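Local coordinates for hemoglobin subunit beta (Isurus oxyrinchus, PDB 3MKB), which probably binds and carries oxygen in shark blood, through a heme iron, as part of a tetramer with alpha subunits, at residues K80-A83 with H87-P90. Residues are numbered along the deposited sequence; the frame is centred on the assembly and turned at random.
With HEM (protoporphyrin IX containing Fe), chain F.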
ATOM      1  N   LYS B  80     -14.721 -12.779 -11.912  1.00 40.79           N
ATOM      2  CA  LYS B  80     -14.302 -14.171 -12.117  1.00 40.54           C
ATOM      3  C   LYS B  80     -13.371 -14.343 -13.329  1.00 40.01           C
ATOM      4  O   LYS B  80     -12.399 -15.118 -13.262  1.00 39.79           O
ATOM      5  CB  LYS B  80     -15.504 -15.103 -12.263  1.00 40.90           C
ATOM      6  CG  LYS B  80     -16.281 -15.321 -10.977  1.00 43.20           C
ATOM      7  CD  LYS B  80     -16.951 -16.723 -10.959  1.00 47.36           C
ATOM      8  CE  LYS B  80     -17.859 -16.912  -9.742  1.00 47.62           C
ATOM      9  NZ  LYS B  80     -19.269 -16.427 -10.026  1.00 49.87           N
ATOM     10  N   ALA B  81     -13.688 -13.632 -14.421  1.00 38.30           N
ATOM     11  CA  ALA B  81     -12.938 -13.672 -15.662  1.00 36.66           C
ATOM     12  C   ALA B  81     -11.513 -13.151 -15.411  1.00 36.81           C
ATOM     13  O   ALA B  81     -10.490 -13.715 -15.888  1.00 34.88           O
ATOM     14  CB  ALA B  81     -13.656 -12.822 -16.724  1.00 36.22           C
ATOM     15  N   HIS B  82     -11.447 -12.066 -14.646  1.00 35.85           N
ATOM     16  CA  HIS B  82     -10.142 -11.472 -14.328  1.00 37.03           C
ATOM     17  C   HIS B  82      -9.322 -12.337 -13.359  1.00 37.58           C
ATOM     18  O   HIS B  82      -8.067 -12.442 -13.499  1.00 37.24           O
ATOM     19  CB  HIS B  82     -10.321 -10.042 -13.803  1.00 36.43           C
ATOM     20  CG  HIS B  82     -10.681  -9.055 -14.867  1.00 37.85           C
ATOM     21  ND1 HIS B  82     -11.948  -8.973 -15.408  1.00 36.14           N
ATOM     22  CD2 HIS B  82      -9.954  -8.082 -15.466  1.00 36.10           C
ATOM     23  CE1 HIS B  82     -11.976  -8.022 -16.316  1.00 30.95           C
ATOM     24  NE2 HIS B  82     -10.788  -7.454 -16.361  1.00 34.79           N
ATOM     25  N   ALA B  83     -10.005 -12.931 -12.373  1.00 37.50           N
ATOM     26  CA  ALA B  83      -9.297 -13.815 -11.426  1.00 40.07           C
ATOM     27  C   ALA B  83      -8.933 -15.222 -12.041  1.00 41.42           C
ATOM     28  O   ALA B  83      -7.776 -15.651 -12.015  1.00 42.52           O
ATOM     29  CB  ALA B  83     -10.086 -13.968 -10.173  1.00 38.67           C
ATOM     30  N   HIS B  87      -6.055 -14.033 -15.101  1.00 38.55           N
ATOM     31  CA  HIS B  87      -4.909 -14.007 -14.163  1.00 39.33           C
ATOM     32  C   HIS B  87      -4.305 -12.615 -14.032  1.00 38.20           C
ATOM     33  O   HIS B  87      -3.093 -12.435 -14.089  1.00 37.84           O
ATOM     34  CB  HIS B  87      -3.904 -15.155 -14.492  1.00 40.23           C
ATOM     35  CG  HIS B  87      -4.585 -16.489 -14.528  1.00 41.60           C
ATOM     36  ND1 HIS B  87      -4.958 -17.099 -15.704  1.00 46.88           N
ATOM     37  CD2 HIS B  87      -5.093 -17.253 -13.534  1.00 43.71           C
ATOM     38  CE1 HIS B  87      -5.607 -18.219 -15.435  1.00 46.48           C
ATOM     39  NE2 HIS B  87      -5.720 -18.326 -14.123  1.00 48.34           N
ATOM     40  N   ILE B  88      -5.213 -11.632 -13.856  1.00 37.27           N
ATOM     41  CA  ILE B  88      -4.822 -10.267 -13.573  1.00 35.10           C
ATOM     42  C   ILE B  88      -4.587 -10.072 -12.086  1.00 34.21           C
ATOM     43  O   ILE B  88      -5.439 -10.382 -11.258  1.00 33.32           O
ATOM     44  CB  ILE B  88      -5.908  -9.230 -14.000  1.00 34.78           C
ATOM     45  CG1 ILE B  88      -6.446  -9.510 -15.442  1.00 34.01           C
ATOM     46  CG2 ILE B  88      -5.398  -7.810 -13.736  1.00 31.77           C
ATOM     47  CD1 ILE B  88      -5.424  -9.579 -16.534  1.00 34.47           C
ATOM     48  N   ASP B  89      -3.449  -9.496 -11.765  1.00 33.13           N
ATOM     49  CA  ASP B  89      -3.137  -9.180 -10.354  1.00 33.16           C
ATOM     50  C   ASP B  89      -4.087  -8.079  -9.895  1.00 31.92           C
ATOM     51  O   ASP B  89      -4.080  -7.059 -10.495  1.00 32.86           O
ATOM     52  CB  ASP B  89      -1.696  -8.662 -10.297  1.00 32.39           C
ATOM     53  CG  ASP B  89      -1.240  -8.340  -8.881  1.00 33.65           C
ATOM     54  OD1 ASP B  89      -0.039  -8.040  -8.696  1.00 31.06           O
ATOM     55  OD2 ASP B  89      -2.072  -8.401  -7.969  1.00 32.78           O
ATOM     56  N   PRO B  90      -4.911  -8.304  -8.856  1.00 32.25           N
ATOM     57  CA  PRO B  90      -5.907  -7.269  -8.494  1.00 33.89           C
ATOM     58  C   PRO B  90      -5.265  -6.005  -7.902  1.00 34.33           C
ATOM     59  O   PRO B  90      -5.847  -4.925  -7.972  1.00 36.06           O
ATOM     60  CB  PRO B  90      -6.871  -7.993  -7.526  1.00 33.43           C
ATOM     61  CG  PRO B  90      -6.012  -9.123  -6.879  1.00 33.72           C
ATOM     62  CD  PRO B  90      -5.041  -9.526  -8.030  1.00 31.68           C
TER
HETATM   63  CHA HEM F 137     -11.173  -7.929 -20.141  1.00 35.46           C
HETATM   64  CHB HEM F 137     -13.339  -4.549 -17.468  1.00 36.27           C
HETATM   65  CHC HEM F 137      -9.117  -3.718 -15.376  1.00 36.27           C
HETATM   66  CHD HEM F 137      -6.836  -6.935 -18.257  1.00 36.71           C
HETATM   67  C1A HEM F 137     -12.095  -7.146 -19.520  1.00 38.47           C
HETATM   68  C2A HEM F 137     -13.499  -7.256 -19.737  1.00 37.72           C
HETATM   69  C3A HEM F 137     -14.088  -6.316 -19.020  1.00 37.03           C
HETATM   70  C4A HEM F 137     -13.081  -5.597 -18.325  1.00 37.66           C
HETATM   71  CMA HEM F 137     -15.609  -6.061 -18.948  1.00 36.48           C
HETATM   72  CAA HEM F 137     -14.208  -8.260 -20.674  1.00 39.03           C
HETATM   73  CBA HEM F 137     -14.403  -9.600 -19.976  1.00 43.88           C
HETATM   74  CGA HEM F 137     -15.226 -10.493 -20.889  1.00 48.10           C
HETATM   75  O1A HEM F 137     -16.473 -10.336 -20.946  1.00 51.13           O
HETATM   76  O2A HEM F 137     -14.639 -11.357 -21.564  1.00 46.63           O
HETATM   77  C1B HEM F 137     -12.413  -3.991 -16.657  1.00 36.26           C
HETATM   78  C2B HEM F 137     -12.631  -2.926 -15.681  1.00 34.68           C
HETATM   79  C3B HEM F 137     -11.430  -2.707 -15.115  1.00 36.05           C
HETATM   80  C4B HEM F 137     -10.440  -3.618 -15.705  1.00 35.12           C
HETATM   81  CMB HEM F 137     -13.956  -2.166 -15.342  1.00 32.30           C
HETATM   82  CAB HEM F 137     -11.125  -1.684 -14.011  1.00 33.24           C
HETATM   83  CBB HEM F 137     -10.504  -2.173 -12.929  1.00 35.44           C
HETATM   84  C1C HEM F 137      -8.132  -4.491 -15.996  1.00 38.44           C
HETATM   85  C2C HEM F 137      -6.706  -4.420 -15.766  1.00 36.51           C
HETATM   86  C3C HEM F 137      -6.098  -5.277 -16.574  1.00 39.16           C
HETATM   87  C4C HEM F 137      -7.099  -5.960 -17.331  1.00 39.50           C
HETATM   88  CMC HEM F 137      -5.954  -3.497 -14.806  1.00 38.80           C
HETATM   89  CAC HEM F 137      -4.579  -5.557 -16.662  1.00 41.16           C
HETATM   90  CBC HEM F 137      -3.667  -4.557 -16.634  1.00 44.55           C
HETATM   91  C1D HEM F 137      -7.773  -7.461 -19.088  1.00 35.09           C
HETATM   92  C2D HEM F 137      -7.544  -8.376 -20.190  1.00 35.58           C
HETATM   93  C3D HEM F 137      -8.922  -8.657 -20.758  1.00 37.05           C
HETATM   94  C4D HEM F 137      -9.837  -7.896 -19.956  1.00 33.55           C
HETATM   95  CMD HEM F 137      -6.200  -8.936 -20.695  1.00 33.58           C
HETATM   96  CAD HEM F 137      -9.331  -9.552 -21.954  1.00 38.09           C
HETATM   97  CBD HEM F 137      -9.153  -8.818 -23.263  1.00 43.69           C
HETATM   98  CGD HEM F 137      -9.335  -9.889 -24.350  1.00 51.51           C
HETATM   99  O1D HEM F 137     -10.334  -9.791 -25.111  1.00 55.61           O
HETATM  100  O2D HEM F 137      -8.516 -10.864 -24.493  1.00 54.02           O
HETATM  101  NA  HEM F 137     -11.843  -6.107 -18.643  1.00 38.00           N
HETATM  102  NB  HEM F 137     -11.102  -4.384 -16.629  1.00 35.75           N
HETATM  103  NC  HEM F 137      -8.347  -5.456 -16.969  1.00 38.74           N
HETATM  104  ND  HEM F 137      -9.128  -7.227 -18.980  1.00 39.29           N
HETATM  105 FE   HEM F 137     -10.065  -5.869 -17.701  1.00 40.18          FE
HETATM  106  O   HOH W   1      -9.410  -4.114 -18.860  1.00 54.51           O
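The contact between His82 and Ile88 is a helix-end turn closed by a backbone hydrogen bond, with side-chain packing on the proximal face of the heme, where helix 76-85 runs into the loop before helix 93-108. In globin terms this is helix F and the FG corner, and His82 is the proximal histidine. Its NE2 binds the heme iron at 2.2 Å, and a water takes the position across the porphyrin. CG of His82 lies anti to the carbonyl carbon (chi1 -74°), which aims the ring edge at the iron. CE1 and CD2 sit over the opposite pyrrole nitrogens NA and NC, so the imidazole plane runs roughly along that N-Fe-N line. ND1 is held by Ile78 O, one turn back, which, with the iron at NE2, holds the ring's rotation.

The backbone joins the two segments. Ile88 N donates to His82 O at 3.0 Å, nearly straight at 163°. His87, with positive phi, turns the chain out of the helix. Its CD2 lies 3.5 Å from Ala83 O.

Ile88 fills the angle between imidazole and porphyrin. CG1 touches His82 CD2 at 3.8 Å. CD1 reaches the heme meso carbon CHD at 3.5 Å, and CG2 lies 3.8 Å from the vinyl carbon CAC. Cut back to an alanine, this side chain is likely to leave a gap between His82 CD2 and the heme, with the vinyl group and imidazole less closely packed. Ile88 O accepts a hydrogen bond from Tyr135 OH, and Asp89 OD1 hydrogen-bonds to Tyr42 and Asn97 of the neighbouring alpha subunit.

With His82 on the iron, Ile88 against the heme and Asp89 bonded to the alpha subunit, movement of the iron could pass to the subunit interface, as in other hemoglobins. The bond from ND1 to a carbonyl probably makes the imidazole a stronger donor to iron.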